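Long-range contact in penicillin-binding protein 2B (Streptococcus pneumoniae, PDB 2WAD), which probably forms peptide cross-links between adjacent glycan strands of cell wall peptidoglycan, as part of the elongasome, and binds penicillin: residues S403-L408 with T435-L440. Residues are numbered along the deposited sequence; the frame is centred on the assembly and turned at random.
Sequences SGNQTL and TAVEAL. Unlike the reference sequence in segment 435-440: Glu-438 (reference Gln).
Thr-435, the N-cap of helix 436-442, meets the loop 403-408 through its methyl and CB, and through a water on OG1, and illustrates how a helix start can be shared between its own cap and a visiting side chain. Its methyl CG2 packs against OG1 of Thr-407 at 3.6 Å, while its CB lies 3.3 Å from OD1 of Asn-405. On the backbone, CA of Thr-435 gives a CA-H...O contact to O of Gln-406, an acceptor that also takes a hydrogen bond from the hydroxyl of Tyr-447. With chi1 at 65°, OG1 of Thr-435 is tucked between backbone N and C, from where it accepts from N of Glu-438 and pairs with the water, to which ND2 of Asn-405 donates weakly. N of Thr-435 in turn donates to OE1 of Glu-438, meeting it from above the carboxylate plane. This capping box, in the transpeptidase domain but away from the serine that probably forms the acyl-ester intermediate, leaves the next two amides of the first turn to the loop. At Ala-436, N reaches OD1 of Asn-405 over 2.7 Å, but the bond is bent and weak. Val-437 N makes the straighter one, 3.1 Å to the same OD1, although the donor is tilted 25° from the carbonyl plane. One amide oxygen thus receives two N-H groups, one of them weakly, at the positive end of the helix dipole, which would be expected to favour it there. Asn-405 is the centre of an inverse gamma turn; with CG anti to the backbone N (chi1 -173°), the amide swings over to the helix start. Its other branch, ND2, rests 3.5 Å from CG2 of Val-437, the amide lying nearly perpendicular across the valine side chain, beside Ile-583 of helix 578-593.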
loop_
_atom_site.group_PDB
_atom_site.type_symbol
_atom_site.label_atom_id
_atom_site.label_comp_id
_atom_site.label_asym_id
_atom_site.label_seq_id
_atom_site.Cartn_x
_atom_site.Cartn_y
_atom_site.Cartn_z
ATOM N N SER A 403 -0.762 -25.442 -30.809
ATOM C CA SER A 403 -2.056 -26.098 -30.716
ATOM C C SER A 403 -2.112 -27.177 -29.638
ATOM O O SER A 403 -1.475 -28.223 -29.758
ATOM C CB SER A 403 -2.470 -26.658 -32.081
ATOM O OG SER A 403 -3.798 -27.161 -31.968
ATOM N N GLY A 404 -2.880 -26.944 -28.577
ATOM C CA GLY A 404 -2.899 -27.913 -27.482
ATOM C C GLY A 404 -1.499 -28.214 -26.965
ATOM O O GLY A 404 -0.637 -27.338 -26.915
ATOM N N ASN A 405 -1.285 -29.460 -26.556
ATOM C CA ASN A 405 -0.070 -29.880 -25.880
ATOM C C ASN A 405 0.964 -30.272 -26.916
ATOM O O ASN A 405 1.451 -31.413 -26.916
ATOM C CB ASN A 405 -0.357 -31.041 -24.923
ATOM C CG ASN A 405 0.850 -31.415 -24.061
ATOM O OD1 ASN A 405 1.762 -30.608 -23.845
ATOM N ND2 ASN A 405 0.852 -32.643 -23.553
ATOM N N GLN A 406 1.292 -29.298 -27.762
ATOM C CA GLN A 406 2.130 -29.483 -28.955
ATOM C C GLN A 406 3.601 -29.819 -28.690
ATOM O O GLN A 406 4.223 -29.261 -27.773
ATOM C CB GLN A 406 2.021 -28.251 -29.871
ATOM C CG GLN A 406 2.771 -28.354 -31.196
ATOM C CD GLN A 406 2.486 -27.172 -32.121
ATOM O OE1 GLN A 406 1.417 -26.562 -32.049
ATOM N NE2 GLN A 406 3.436 -26.845 -32.993
ATOM N N THR A 407 4.144 -30.720 -29.515
ATOM C CA THR A 407 5.536 -31.142 -29.424
ATOM C C THR A 407 6.452 -30.262 -30.258
ATOM O O THR A 407 6.160 -29.953 -31.399
ATOM C CB THR A 407 5.747 -32.611 -29.865
ATOM O OG1 THR A 407 5.111 -33.489 -28.927
ATOM C CG2 THR A 407 7.254 -32.949 -29.934
ATOM N N LEU A 408 7.563 -29.843 -29.669
ATOM C CA LEU A 408 8.567 -29.097 -30.393
ATOM C C LEU A 408 9.882 -29.817 -30.105
ATOM O O LEU A 408 9.941 -30.702 -29.247
ATOM C CB LEU A 408 8.631 -27.636 -29.913
ATOM C CG LEU A 408 7.459 -26.662 -30.118
ATOM C CD1 LEU A 408 7.761 -25.253 -29.566
ATOM C CD2 LEU A 408 7.077 -26.538 -31.558
ATOM N N THR A 435 6.844 -31.905 -25.164
ATOM C CA THR A 435 5.496 -31.344 -25.138
ATOM C C THR A 435 5.410 -30.092 -24.264
ATOM O O THR A 435 6.385 -29.667 -23.641
ATOM C CB THR A 435 4.474 -32.349 -24.567
ATOM O OG1 THR A 435 4.763 -32.615 -23.183
ATOM C CG2 THR A 435 4.427 -33.660 -25.384
ATOM N N ALA A 436 4.229 -29.487 -24.214
ATOM C CA ALA A 436 4.083 -28.231 -23.476
ATOM C C ALA A 436 4.188 -28.521 -21.970
ATOM O O ALA A 436 4.831 -27.778 -21.222
ATOM C CB ALA A 436 2.774 -27.551 -23.841
ATOM N N VAL A 437 3.605 -29.639 -21.558
ATOM C CA VAL A 437 3.650 -30.109 -20.171
ATOM C C VAL A 437 5.103 -30.315 -19.731
ATOM O O VAL A 437 5.478 -29.883 -18.647
ATOM C CB VAL A 437 2.874 -31.428 -20.023
ATOM C CG1 VAL A 437 3.018 -32.012 -18.607
ATOM C CG2 VAL A 437 1.388 -31.267 -20.408
ATOM N N GLU A 438 5.914 -30.922 -20.605
ATOM C CA GLU A 438 7.293 -31.289 -20.318
ATOM C C GLU A 438 8.193 -30.072 -20.375
ATOM O O GLU A 438 9.149 -29.969 -19.594
ATOM C CB GLU A 438 7.815 -32.345 -21.323
ATOM C CG GLU A 438 7.316 -33.797 -21.091
ATOM C CD GLU A 438 7.444 -34.670 -22.358
ATOM O OE1 GLU A 438 7.945 -34.178 -23.388
ATOM O OE2 GLU A 438 7.038 -35.848 -22.342
ATOM N N ALA A 439 7.895 -29.172 -21.316
ATOM C CA ALA A 439 8.513 -27.857 -21.307
ATOM C C ALA A 439 8.416 -27.163 -19.952
ATOM O O ALA A 439 9.366 -26.546 -19.484
ATOM C CB ALA A 439 7.946 -26.957 -22.414
ATOM N N LEU A 440 7.260 -27.246 -19.321
ATOM C CA LEU A 440 7.117 -26.665 -17.985
ATOM C C LEU A 440 7.871 -27.498 -16.942
ATOM O O LEU A 440 8.600 -26.947 -16.101
ATOM C CB LEU A 440 5.636 -26.492 -17.635
ATOM C CG LEU A 440 4.906 -25.360 -18.384
ATOM C CD1 LEU A 440 3.403 -25.382 -18.194
ATOM C CD2 LEU A 440 5.413 -23.985 -17.982
HETATM O O HOH W 1 3.086 -34.556 -21.975
#